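Inactive Zymogen C11 Protease (Parabacteroides distasonis, PDB 6MZO) is the inactive zymogen of a clostripain-like (C11) protease, a clan CD hydrolase that, like its relatives, probably cleaves peptide bonds with a cysteine nucleophile once activated. Local coordinates at residues F157-A162 with Y180-P185; V170-R175 with D233-L238; I227-S232 with V302-T307. All coordinates share one frame; numbering follows the deposited sequence.

Overall arrangement
Strand 155-162 enters contact 1 first; the chain then runs through helix 168-173 and returns parallel in strand 178-183, so contact 1 closes a beta-alpha-beta unit inside the large mixed sheet, close to the centre of the chain. Contact 2 crosses it along the chain: V170-R175 leaves from inside that unit, and its partner D233-L238 follows strand 226-231. Contact 3 opens on that strand and closes a loop of 69 residues at the edge strand 302-307, crossing contact 2 and lying in series with contact 1. Strands 178-183 and 226-231 are neighbours, which puts contacts 1 and 3 in one sheet with centres about 9 Å apart, while the centre of contact 2 lies about 13 Å from the centres of both.

Contact 1 of 3, residues F157-A162 with Y180-P185; sequences FILFDA and YIIGSP
F160 and I181 meet where the packing of two parallel strands is tight: CG2 of I181 comes up to the rim of the phenyl ring, 3.7 Å from F160 CE2 and near the ring plane. The ring is held from a second direction by I158 of its own strand: with I158 CG1 beside the backbone N (chi1 -63°), CG2 is turned over the centre of one ring face, 3.7 Å above the plane. I181 CD1 reaches back to I158 CB at 4.1 Å. On the other side of the sheet L159 and I182 approach less closely, CG to CB 4.3 Å. Three nearly straight backbone bonds set the parallel register, the shortest from F160 N to I182 O at 2.9 Å. Beyond G183 the strands part, and a water replaces direct pairing: it donates to the carbonyls of F160 and A162 and accepts from S184 N at 2.8 Å. Connected through helix 168-173, the pair is a beta-alpha-beta crossover in the mixed sheet of this clostripain-family protein. It sits between strand 109-115, bonded through L159 and D161, and strand 226-231; helix 209-220 packs on F157, L159 and I182, while F174 meets the F160 ring edge-to-face.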
ATOM      1  N   PHE A 157       8.445   4.759  -6.982  1.00 18.31           N
ATOM      2  CA  PHE A 157       7.170   4.238  -6.512  1.00 18.11           C
ATOM      3  C   PHE A 157       7.330   3.486  -5.203  1.00 19.85           C
ATOM      4  O   PHE A 157       8.434   2.978  -4.891  1.00 20.21           O
ATOM      5  CB  PHE A 157       6.528   3.277  -7.556  1.00 20.92           C
ATOM      6  CG  PHE A 157       7.328   1.984  -7.789  1.00 16.98           C
ATOM      7  CD1 PHE A 157       7.147   0.855  -7.022  1.00 19.45           C
ATOM      8  CD2 PHE A 157       8.319   1.898  -8.804  1.00 18.59           C
ATOM      9  CE1 PHE A 157       7.879  -0.307  -7.206  1.00 20.02           C
ATOM     10  CE2 PHE A 157       9.066   0.688  -8.975  1.00 17.40           C
ATOM     11  CZ  PHE A 157       8.855  -0.398  -8.202  1.00 20.25           C
ATOM     12  N   ILE A 158       6.224   3.453  -4.424  1.00 17.79           N
ATOM     13  CA  ILE A 158       6.160   2.454  -3.352  1.00 18.72           C
ATOM     14  C   ILE A 158       4.949   1.615  -3.672  1.00 19.50           C
ATOM     15  O   ILE A 158       3.847   2.176  -3.914  1.00 19.86           O
ATOM     16  CB  ILE A 158       6.008   3.051  -1.916  1.00 19.68           C
ATOM     17  CG1 ILE A 158       7.234   3.907  -1.549  1.00 20.53           C
ATOM     18  CG2 ILE A 158       5.771   1.905  -0.919  1.00 20.34           C
ATOM     19  CD1 ILE A 158       7.005   4.828  -0.257  1.00 21.44           C
ATOM     20  N   LEU A 159       5.160   0.299  -3.737  1.00 17.20           N
ATOM     21  CA  LEU A 159       4.068  -0.667  -3.970  1.00 17.84           C
ATOM     22  C   LEU A 159       3.759  -1.307  -2.628  1.00 19.68           C
ATOM     23  O   LEU A 159       4.608  -1.983  -2.051  1.00 18.59           O
ATOM     24  CB  LEU A 159       4.522  -1.698  -5.001  1.00 19.35           C
ATOM     25  CG  LEU A 159       3.501  -2.732  -5.505  1.00 17.65           C
ATOM     26  CD1 LEU A 159       4.156  -3.577  -6.641  1.00 21.04           C
ATOM     27  CD2 LEU A 159       3.049  -3.699  -4.469  1.00 21.30           C
ATOM     28  N   PHE A 160       2.547  -1.028  -2.120  1.00 17.11           N
ATOM     29  CA  PHE A 160       2.147  -1.656  -0.837  1.00 19.57           C
ATOM     30  C   PHE A 160       1.419  -2.951  -1.118  1.00 20.07           C
ATOM     31  O   PHE A 160       0.248  -2.934  -1.529  1.00 20.28           O
ATOM     32  CB  PHE A 160       1.233  -0.700  -0.056  1.00 19.29           C
ATOM     33  CG  PHE A 160       1.937   0.494   0.531  1.00 18.59           C
ATOM     34  CD1 PHE A 160       2.805   0.337   1.608  1.00 23.58           C
ATOM     35  CD2 PHE A 160       1.685   1.776   0.028  1.00 21.47           C
ATOM     36  CE1 PHE A 160       3.431   1.423   2.167  1.00 25.35           C
ATOM     37  CE2 PHE A 160       2.331   2.900   0.626  1.00 24.27           C
ATOM     38  CZ  PHE A 160       3.183   2.686   1.683  1.00 24.46           C
ATOM     39  N   ASP A 161       2.081  -4.077  -0.924  1.00 18.06           N
ATOM     40  CA  ASP A 161       1.411  -5.356  -1.074  1.00 21.34           C
ATOM     41  C   ASP A 161       0.902  -5.708   0.308  1.00 21.38           C
ATOM     42  O   ASP A 161       1.527  -6.439   1.073  1.00 23.05           O
ATOM     43  CB  ASP A 161       2.401  -6.410  -1.698  1.00 20.76           C
ATOM     44  CG  ASP A 161       1.666  -7.685  -2.111  1.00 25.45           C
ATOM     45  OD1 ASP A 161       0.547  -7.974  -1.597  1.00 24.80           O
ATOM     46  OD2 ASP A 161       2.236  -8.479  -2.840  1.00 24.05           O
ATOM     47  N   ALA A 162      -0.279  -5.128   0.623  1.00 19.49           N
ATOM     48  CA  ALA A 162      -0.750  -5.039   2.010  1.00 21.12           C
ATOM     49  C   ALA A 162      -2.225  -4.653   1.929  1.00 22.14           C
ATOM     50  O   ALA A 162      -2.692  -4.249   0.875  1.00 24.68           O
ATOM     51  CB  ALA A 162       0.045  -3.973   2.813  1.00 28.15           C
ATOM     52  N   TYR A 180       4.835   7.934  -6.897  1.00 20.93           N
ATOM     53  CA  TYR A 180       3.595   7.212  -7.061  1.00 20.26           C
ATOM     54  C   TYR A 180       3.439   6.190  -5.944  1.00 21.29           C
ATOM     55  O   TYR A 180       4.387   5.649  -5.499  1.00 20.25           O
ATOM     56  CB  TYR A 180       3.582   6.453  -8.403  1.00 19.73           C
ATOM     57  CG  TYR A 180       3.566   7.380  -9.562  1.00 20.55           C
ATOM     58  CD1 TYR A 180       2.406   7.895 -10.015  1.00 21.15           C
ATOM     59  CD2 TYR A 180       4.719   7.782 -10.147  1.00 24.89           C
ATOM     60  CE1 TYR A 180       2.392   8.792 -11.050  1.00 25.07           C
ATOM     61  CE2 TYR A 180       4.724   8.679 -11.176  1.00 29.03           C
ATOM     62  CZ  TYR A 180       3.558   9.187 -11.621  1.00 29.55           C
ATOM     63  OH  TYR A 180       3.567  10.083 -12.644  1.00 34.75           O
ATOM     64  N   ILE A 181       2.202   5.945  -5.558  1.00 19.36           N
ATOM     65  CA  ILE A 181       1.882   4.953  -4.568  1.00 19.78           C
ATOM     66  C   ILE A 181       0.914   3.969  -5.223  1.00 21.57           C
ATOM     67  O   ILE A 181      -0.032   4.357  -5.777  1.00 22.24           O
ATOM     68  CB  ILE A 181       1.169   5.561  -3.345  1.00 22.22           C
ATOM     69  CG1 ILE A 181       2.024   6.611  -2.666  1.00 24.15           C
ATOM     70  CG2 ILE A 181       0.820   4.500  -2.349  1.00 25.66           C
ATOM     71  CD1 ILE A 181       3.271   6.057  -2.100  1.00 27.97           C
ATOM     72  N   ILE A 182       1.188   2.691  -5.094  1.00 19.15           N
ATOM     73  CA  ILE A 182       0.364   1.645  -5.659  1.00 18.02           C
ATOM     74  C   ILE A 182      -0.182   0.797  -4.525  1.00 20.50           C
ATOM     75  O   ILE A 182       0.576   0.375  -3.723  1.00 20.00           O
ATOM     76  CB  ILE A 182       1.187   0.733  -6.594  1.00 17.95           C
ATOM     77  CG1 ILE A 182       1.870   1.555  -7.661  1.00 21.08           C
ATOM     78  CG2 ILE A 182       0.311  -0.287  -7.275  1.00 21.79           C
ATOM     79  CD1 ILE A 182       2.877   0.796  -8.467  1.00 22.91           C
ATOM     80  N   GLY A 183      -1.483   0.538  -4.496  1.00 17.13           N
ATOM     81  CA  GLY A 183      -2.009  -0.263  -3.393  1.00 17.82           C
ATOM     82  C   GLY A 183      -3.454  -0.614  -3.614  1.00 18.01           C
ATOM     83  O   GLY A 183      -4.008  -0.317  -4.684  1.00 19.47           O
ATOM     84  N   SER A 184      -4.015  -1.275  -2.617  1.00 17.18           N
ATOM     85  CA  SER A 184      -5.456  -1.623  -2.661  1.00 18.90           C
ATOM     86  C   SER A 184      -6.175  -0.894  -1.592  1.00 21.62           C
ATOM     87  O   SER A 184      -5.702  -0.824  -0.441  1.00 21.67           O
ATOM     88  CB  SER A 184      -5.662  -3.132  -2.472  1.00 22.23           C
ATOM     89  OG  SER A 184      -7.066  -3.483  -2.393  1.00 23.07           O
ATOM     90  N   PRO A 185      -7.360  -0.358  -1.902  1.00 20.14           N
ATOM     91  CA  PRO A 185      -8.216   0.169  -0.814  1.00 18.77           C
ATOM     92  C   PRO A 185      -8.872  -0.894  -0.007  1.00 25.02           C
ATOM     93  O   PRO A 185      -9.457  -0.539   1.016  1.00 24.32           O
ATOM     94  CB  PRO A 185      -9.255   1.021  -1.521  1.00 23.08           C
ATOM     95  CG  PRO A 185      -9.296   0.441  -2.968  1.00 26.29           C
ATOM     96  CD  PRO A 185      -7.890  -0.062  -3.272  1.00 22.71           C
TER
HETATM   97  O   HOH W   1      -2.208  -1.959  -0.599  1.00 19.17           O

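Contact 2 of 3, residues V170-R175 with D233-L238; sequences VAYAFR and DELDEL
R175, just past helix 168-173, forms a salt bridge with D236 in the first turn of helix 235-246, NE donating to OD1 at 2.8 Å. The bond is bent, 143° at the hydrogen, with OD1 tilted out of the guanidinium plane; NE comes from above the carboxylate plane, and the two planes stand 84° apart. A second grip fixes the guanidinium: NH1 donates to the backbone O of Y172 at 2.8 Å, with that oxygen in the guanidinium plane. R175 N reaches the same carbonyl from the opposite face. With the R175 chain extended from CG to NE, the guanidinium lies over the tyrosine ring, NH1 3.4 Å above its centre. Y172 OH shares a water with D236 OD1 and also bonds D355, while NH1 has a salt bridge to E351. On the buried side L235 supplies the apolar packing: its CD1 lies 4.2 Å from A171 CB and 4.3 Å from Y172 CB, and its CB meets R175 CD at 4.0 Å. An arginine shared between D236, E351 and a carbonyl would probably have its charge well balanced; one direct charged bond and one water bridge, beside the apolar packing of L235, join the two segments.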
ATOM      1  N   VAL A 170      -2.844   7.547   3.878  1.00 21.54           N
ATOM      2  CA  VAL A 170      -1.534   6.979   3.465  1.00 22.32           C
ATOM      3  C   VAL A 170      -0.969   7.686   2.260  1.00 23.07           C
ATOM      4  O   VAL A 170       0.263   8.025   2.182  1.00 23.95           O
ATOM      5  CB  VAL A 170      -1.683   5.426   3.197  1.00 22.14           C
ATOM      6  CG1 VAL A 170      -0.463   4.867   2.406  1.00 22.62           C
ATOM      7  CG2 VAL A 170      -1.973   4.705   4.500  1.00 26.32           C
ATOM      8  N   ALA A 171      -1.797   7.878   1.223  1.00 22.11           N
ATOM      9  CA  ALA A 171      -1.234   8.558   0.041  1.00 22.58           C
ATOM     10  C   ALA A 171      -0.686   9.955   0.459  1.00 25.44           C
ATOM     11  O   ALA A 171       0.385  10.442  -0.062  1.00 25.61           O
ATOM     12  CB  ALA A 171      -2.309   8.701  -1.034  1.00 22.32           C
ATOM     13  N   TYR A 172      -1.373  10.606   1.398  1.00 22.65           N
ATOM     14  CA  TYR A 172      -0.923  11.925   1.805  1.00 25.42           C
ATOM     15  C   TYR A 172       0.377  11.816   2.610  1.00 27.90           C
ATOM     16  O   TYR A 172       1.351  12.603   2.398  1.00 27.58           O
ATOM     17  CB  TYR A 172      -1.992  12.626   2.654  1.00 25.96           C
ATOM     18  CG  TYR A 172      -1.703  14.069   2.940  1.00 24.54           C
ATOM     19  CD1 TYR A 172      -1.738  15.009   1.917  1.00 25.29           C
ATOM     20  CD2 TYR A 172      -1.529  14.515   4.234  1.00 26.40           C
ATOM     21  CE1 TYR A 172      -1.554  16.373   2.207  1.00 24.67           C
ATOM     22  CE2 TYR A 172      -1.291  15.917   4.555  1.00 27.58           C
ATOM     23  CZ  TYR A 172      -1.359  16.800   3.489  1.00 27.23           C
ATOM     24  OH  TYR A 172      -1.161  18.098   3.811  1.00 31.93           O
ATOM     25  N   ALA A 173       0.417  10.847   3.515  1.00 24.60           N
ATOM     26  CA  ALA A 173       1.611  10.726   4.421  1.00 24.56           C
ATOM     27  C   ALA A 173       2.880  10.440   3.628  1.00 24.88           C
ATOM     28  O   ALA A 173       3.979  10.889   4.075  1.00 25.00           O
ATOM     29  CB  ALA A 173       1.407   9.619   5.451  1.00 25.48           C
ATOM     30  N   PHE A 174       2.744   9.682   2.552  1.00 22.50           N
ATOM     31  CA  PHE A 174       3.942   9.287   1.775  1.00 22.25           C
ATOM     32  C   PHE A 174       4.200  10.151   0.575  1.00 24.76           C
ATOM     33  O   PHE A 174       5.073   9.801  -0.245  1.00 26.46           O
ATOM     34  CB  PHE A 174       3.865   7.797   1.350  1.00 21.74           C
ATOM     35  CG  PHE A 174       3.975   6.861   2.543  1.00 23.25           C
ATOM     36  CD1 PHE A 174       2.825   6.508   3.288  1.00 22.07           C
ATOM     37  CD2 PHE A 174       5.201   6.404   2.965  1.00 26.17           C
ATOM     38  CE1 PHE A 174       2.915   5.710   4.412  1.00 25.40           C
ATOM     39  CE2 PHE A 174       5.318   5.607   4.094  1.00 25.95           C
ATOM     40  CZ  PHE A 174       4.162   5.268   4.839  1.00 24.92           C
ATOM     41  N   ARG A 175       3.483  11.269   0.436  1.00 26.54           N
ATOM     42  CA  ARG A 175       3.567  12.063  -0.816  1.00 24.51           C
ATOM     43  C   ARG A 175       4.961  12.622  -1.065  1.00 24.90           C
ATOM     44  O   ARG A 175       5.304  12.880  -2.213  1.00 28.84           O
ATOM     45  CB  ARG A 175       2.549  13.219  -0.788  1.00 24.90           C
ATOM     46  CG  ARG A 175       2.864  14.303   0.244  1.00 26.38           C
ATOM     47  CD  ARG A 175       1.607  15.206   0.359  1.00 28.22           C
ATOM     48  NE  ARG A 175       1.857  16.393   1.131  1.00 29.71           N
ATOM     49  CZ  ARG A 175       2.012  16.416   2.460  1.00 29.02           C
ATOM     50  NH1 ARG A 175       1.932  15.281   3.125  1.00 32.95           N
ATOM     51  NH2 ARG A 175       2.289  17.532   3.133  1.00 33.58           N
ATOM     52  N   ASP A 233       2.411  14.110  -6.401  1.00 25.89           N
ATOM     53  CA  ASP A 233       2.409  15.581  -6.440  1.00 30.35           C
ATOM     54  C   ASP A 233       1.033  16.222  -6.681  1.00 31.92           C
ATOM     55  O   ASP A 233       0.941  17.446  -6.833  1.00 32.57           O
ATOM     56  CB  ASP A 233       3.424  16.080  -7.482  1.00 33.69           C
ATOM     57  CG  ASP A 233       3.115  15.639  -8.894  1.00 35.26           C
ATOM     58  OD1 ASP A 233       2.026  15.160  -9.205  1.00 31.56           O
ATOM     59  OD2 ASP A 233       4.029  15.846  -9.761  1.00 39.47           O
ATOM     60  N   GLU A 234      -0.032  15.411  -6.623  1.00 28.25           N
ATOM     61  CA  GLU A 234      -1.408  15.925  -6.730  1.00 28.21           C
ATOM     62  C   GLU A 234      -2.059  15.888  -5.346  1.00 25.71           C
ATOM     63  O   GLU A 234      -3.129  16.414  -5.141  1.00 28.71           O
ATOM     64  CB  GLU A 234      -2.236  15.106  -7.689  1.00 24.54           C
ATOM     65  CG  GLU A 234      -1.620  15.037  -9.082  1.00 28.52           C
ATOM     66  CD  GLU A 234      -1.789  16.323  -9.893  1.00 35.95           C
ATOM     67  OE1 GLU A 234      -2.457  17.273  -9.428  1.00 40.54           O
ATOM     68  OE2 GLU A 234      -1.308  16.304 -11.058  1.00 41.87           O
ATOM     69  N   LEU A 235      -1.327  15.296  -4.396  1.00 23.65           N
ATOM     70  CA  LEU A 235      -1.975  15.120  -3.067  1.00 23.49           C
ATOM     71  C   LEU A 235      -2.109  16.399  -2.286  1.00 27.28           C
ATOM     72  O   LEU A 235      -3.095  16.541  -1.514  1.00 29.26           O
ATOM     73  CB  LEU A 235      -1.220  14.045  -2.284  1.00 24.63           C
ATOM     74  CG  LEU A 235      -1.874  12.688  -2.325  1.00 27.72           C
ATOM     75  CD1 LEU A 235      -3.200  12.737  -1.423  1.00 27.57           C
ATOM     76  CD2 LEU A 235      -2.255  12.218  -3.678  1.00 27.60           C
ATOM     77  N   ASP A 236      -1.193  17.349  -2.459  1.00 30.70           N
ATOM     78  CA  ASP A 236      -1.439  18.616  -1.750  1.00 32.09           C
ATOM     79  C   ASP A 236      -2.732  19.301  -2.193  1.00 32.58           C
ATOM     80  O   ASP A 236      -3.532  19.788  -1.338  1.00 33.14           O
ATOM     81  CB  ASP A 236      -0.261  19.578  -1.951  1.00 35.78           C
ATOM     82  CG  ASP A 236       0.962  19.170  -1.179  1.00 40.21           C
ATOM     83  OD1 ASP A 236       0.844  18.768  -0.027  1.00 38.05           O
ATOM     84  OD2 ASP A 236       2.082  19.274  -1.736  1.00 47.66           O
ATOM     85  N   GLU A 237      -3.002  19.246  -3.494  1.00 32.62           N
ATOM     86  CA  GLU A 237      -4.209  19.864  -3.987  1.00 34.20           C
ATOM     87  C   GLU A 237      -5.424  19.092  -3.462  1.00 33.25           C
ATOM     88  O   GLU A 237      -6.438  19.685  -3.074  1.00 33.23           O
ATOM     89  CB  GLU A 237      -4.212  19.896  -5.511  1.00 39.31           C
ATOM     90  CG  GLU A 237      -5.502  20.495  -6.039  1.00 49.56           C
ATOM     91  CD  GLU A 237      -5.616  20.404  -7.537  1.00 64.47           C
ATOM     92  OE1 GLU A 237      -4.589  20.607  -8.228  1.00 74.35           O
ATOM     93  OE2 GLU A 237      -6.733  20.105  -8.020  1.00 66.05           O
ATOM     94  N   LEU A 238      -5.321  17.761  -3.409  1.00 31.86           N
ATOM     95  CA  LEU A 238      -6.481  16.968  -2.967  1.00 28.34           C
ATOM     96  C   LEU A 238      -6.777  17.350  -1.501  1.00 30.17           C
ATOM     97  O   LEU A 238      -7.939  17.512  -1.092  1.00 29.74           O
ATOM     98  CB  LEU A 238      -6.193  15.454  -3.149  1.00 22.74           C
ATOM     99  CG  LEU A 238      -7.329  14.521  -2.689  1.00 25.24           C
ATOM    100  CD1 LEU A 238      -8.632  14.797  -3.432  1.00 29.43           C
ATOM    101  CD2 LEU A 238      -6.845  13.137  -2.965  1.00 23.37           C
TER
HETATM  102  O   HOH W   2      -0.474  20.005   1.845  1.00 42.14           O

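Contact 3 of 3, residues I227-S232 with V302-T307; sequences ISVMKS and VIYKAT
V229 and I303 meet through branches set by their first torsions: V229 CG1 stands anti to the backbone N (chi1 -179°), while I303 CG1 lies between its backbone N and carbonyl carbon (chi1 62°), bringing the two CG1 atoms to 3.8 Å. I303 CG2, by contrast, reaches K231 CB at 3.7 Å, and these side chains cross at about a right angle. An alanine at I303 would lose both branches and is likely to open a gap between V229 and the aliphatic part of K231. I227 CG2 approaches the Y304 ring at its edge, near the plane, 3.9 Å from CE2. On the other face of the sheet M230 and V302 point the same way, SD to CG2 4.0 Å. Four backbone bonds join the antiparallel strands, among them I227 N to A306 O at 2.9 Å. V229 pairs with Y304 but M230 with V302, which makes I303 the extra residue of a beta bulge; its N still donates to V229 O at 2.9 Å. The outermost strand 302-307 is thus held on strand 226-231 by backbone bonds and apolar side chains, while the polar ends of S228 and K231 are paired beyond the contact, OG with G330 O and NZ with D233 and E234.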
ATOM      1  N   ILE A 227      -7.603  -2.169  -7.013  1.00 20.69           N
ATOM      2  CA  ILE A 227      -6.245  -1.597  -7.101  1.00 20.86           C
ATOM      3  C   ILE A 227      -6.382  -0.122  -7.467  1.00 21.03           C
ATOM      4  O   ILE A 227      -7.388   0.307  -8.078  1.00 20.59           O
ATOM      5  CB  ILE A 227      -5.397  -2.374  -8.160  1.00 23.52           C
ATOM      6  CG1 ILE A 227      -3.894  -2.021  -8.057  1.00 26.75           C
ATOM      7  CG2 ILE A 227      -6.023  -2.205  -9.542  1.00 27.04           C
ATOM      8  CD1 ILE A 227      -3.385  -2.646  -6.791  1.00 27.16           C
ATOM      9  N   SER A 228      -5.425   0.674  -7.026  1.00 17.22           N
ATOM     10  CA  SER A 228      -5.303   2.064  -7.468  1.00 19.49           C
ATOM     11  C   SER A 228      -3.910   2.566  -7.390  1.00 21.28           C
ATOM     12  O   SER A 228      -3.040   1.966  -6.706  1.00 19.77           O
ATOM     13  CB  SER A 228      -6.200   2.982  -6.647  1.00 20.93           C
ATOM     14  OG  SER A 228      -5.910   2.877  -5.259  1.00 21.21           O
ATOM     15  N   VAL A 229      -3.692   3.604  -8.183  1.00 18.49           N
ATOM     16  CA  VAL A 229      -2.388   4.238  -8.249  1.00 19.06           C
ATOM     17  C   VAL A 229      -2.530   5.740  -8.013  1.00 20.15           C
ATOM     18  O   VAL A 229      -3.320   6.407  -8.734  1.00 21.37           O
ATOM     19  CB  VAL A 229      -1.772   4.076  -9.644  1.00 20.63           C
ATOM     20  CG1 VAL A 229      -0.396   4.734  -9.668  1.00 21.31           C
ATOM     21  CG2 VAL A 229      -1.579   2.643 -10.003  1.00 21.44           C
ATOM     22  N   MET A 230      -1.776   6.275  -7.065  1.00 18.51           N
ATOM     23  CA  MET A 230      -1.907   7.699  -6.713  1.00 20.03           C
ATOM     24  C   MET A 230      -0.661   8.438  -7.141  1.00 23.63           C
ATOM     25  O   MET A 230       0.486   7.950  -6.971  1.00 22.19           O
ATOM     26  CB  MET A 230      -2.162   7.872  -5.189  1.00 21.55           C
ATOM     27  CG  MET A 230      -3.612   7.772  -4.750  1.00 24.02           C
ATOM     28  SD  MET A 230      -4.403   6.234  -5.201  1.00 25.33           S
ATOM     29  CE  MET A 230      -3.407   5.104  -4.202  1.00 25.00           C
ATOM     30  N   LYS A 231      -0.873   9.644  -7.708  1.00 21.99           N
ATOM     31  CA  LYS A 231       0.213  10.495  -8.164  1.00 22.44           C
ATOM     32  C   LYS A 231       0.513  11.519  -7.047  1.00 22.83           C
ATOM     33  O   LYS A 231      -0.264  12.467  -6.787  1.00 25.00           O
ATOM     34  CB  LYS A 231      -0.183  11.211  -9.505  1.00 24.47           C
ATOM     35  CG  LYS A 231       0.972  12.022 -10.151  1.00 30.39           C
ATOM     36  CD  LYS A 231       0.469  12.436 -11.548  1.00 32.26           C
ATOM     37  CE  LYS A 231       1.486  13.336 -12.238  1.00 33.91           C
ATOM     38  NZ  LYS A 231       1.285  14.687 -11.705  1.00 35.80           N
ATOM     39  N   SER A 232       1.656  11.337  -6.374  1.00 21.61           N
ATOM     40  CA  SER A 232       1.891  12.073  -5.138  1.00 24.24           C
ATOM     41  C   SER A 232       1.919  13.581  -5.272  1.00 23.30           C
ATOM     42  O   SER A 232       1.464  14.296  -4.333  1.00 27.86           O
ATOM     43  CB  SER A 232       3.209  11.595  -4.462  1.00 24.34           C
ATOM     44  OG  SER A 232       3.102  10.217  -4.151  1.00 24.99           O
ATOM     45  N   VAL A 302      -5.882  10.255  -8.470  1.00 23.91           N
ATOM     46  CA  VAL A 302      -6.017   8.806  -8.615  1.00 21.19           C
ATOM     47  C   VAL A 302      -5.896   8.527 -10.144  1.00 27.25           C
ATOM     48  O   VAL A 302      -6.901   8.680 -10.911  1.00 27.34           O
ATOM     49  CB  VAL A 302      -7.291   8.311  -8.028  1.00 21.67           C
ATOM     50  CG1 VAL A 302      -7.388   6.755  -8.225  1.00 24.71           C
ATOM     51  CG2 VAL A 302      -7.381   8.616  -6.490  1.00 25.77           C
ATOM     52  N   ILE A 303      -4.699   8.183 -10.616  1.00 24.66           N
ATOM     53  CA  ILE A 303      -4.460   8.175 -12.046  1.00 26.96           C
ATOM     54  C   ILE A 303      -4.870   6.886 -12.705  1.00 24.27           C
ATOM     55  O   ILE A 303      -5.067   6.876 -13.936  1.00 27.45           O
ATOM     56  CB  ILE A 303      -2.979   8.501 -12.435  1.00 27.31           C
ATOM     57  CG1 ILE A 303      -2.030   7.428 -11.857  1.00 25.24           C
ATOM     58  CG2 ILE A 303      -2.689   9.932 -11.969  1.00 29.72           C
ATOM     59  CD1 ILE A 303      -0.649   7.494 -12.574  1.00 30.95           C
ATOM     60  N   TYR A 304      -5.031   5.826 -11.893  1.00 23.19           N
ATOM     61  CA  TYR A 304      -5.561   4.562 -12.386  1.00 23.77           C
ATOM     62  C   TYR A 304      -6.279   3.916 -11.246  1.00 23.27           C
ATOM     63  O   TYR A 304      -5.780   3.953 -10.106  1.00 25.42           O
ATOM     64  CB  TYR A 304      -4.428   3.660 -12.903  1.00 24.46           C
ATOM     65  CG  TYR A 304      -4.970   2.310 -13.360  1.00 25.04           C
ATOM     66  CD1 TYR A 304      -5.453   2.121 -14.649  1.00 30.44           C
ATOM     67  CD2 TYR A 304      -5.083   1.263 -12.437  1.00 25.37           C
ATOM     68  CE1 TYR A 304      -5.953   0.901 -15.028  1.00 31.52           C
ATOM     69  CE2 TYR A 304      -5.595  -0.003 -12.791  1.00 28.53           C
ATOM     70  CZ  TYR A 304      -6.063  -0.147 -14.076  1.00 29.52           C
ATOM     71  OH  TYR A 304      -6.554  -1.360 -14.548  1.00 30.98           O
ATOM     72  N   LYS A 305      -7.451   3.321 -11.519  1.00 23.59           N
ATOM     73  CA  LYS A 305      -8.138   2.501 -10.521  1.00 22.36           C
ATOM     74  C   LYS A 305      -8.913   1.402 -11.224  1.00 25.94           C
ATOM     75  O   LYS A 305      -9.354   1.542 -12.390  1.00 28.40           O
ATOM     76  CB  LYS A 305      -9.050   3.320  -9.653  1.00 24.08           C
ATOM     77  CG  LYS A 305     -10.302   3.851 -10.426  1.00 26.57           C
ATOM     78  CD  LYS A 305     -11.285   4.518  -9.436  1.00 29.54           C
ATOM     79  CE  LYS A 305     -12.540   4.940 -10.212  1.00 38.49           C
ATOM     80  NZ  LYS A 305     -12.148   5.989 -11.135  1.00 44.76           N
ATOM     81  N   ALA A 306      -9.043   0.268 -10.567  1.00 23.41           N
ATOM     82  CA  ALA A 306      -9.837  -0.795 -11.129  1.00 26.46           C
ATOM     83  C   ALA A 306     -10.391  -1.647 -10.019  1.00 26.31           C
ATOM     84  O   ALA A 306      -9.767  -1.841  -8.974  1.00 24.24           O
ATOM     85  CB  ALA A 306      -9.027  -1.645 -12.105  1.00 25.91           C
ATOM     86  N   THR A 307     -11.596  -2.190 -10.264  1.00 26.41           N
ATOM     87  CA  THR A 307     -12.172  -3.117  -9.319  1.00 28.71           C
ATOM     88  C   THR A 307     -13.005  -4.212 -10.015  1.00 30.75           C
ATOM     89  O   THR A 307     -13.635  -3.987 -11.080  1.00 31.44           O
ATOM     90  CB  THR A 307     -13.104  -2.390  -8.309  1.00 30.65           C
ATOM     91  OG1 THR A 307     -13.625  -3.333  -7.378  1.00 27.01           O
ATOM     92  CG2 THR A 307     -14.316  -1.692  -9.072  1.00 29.74           C
TER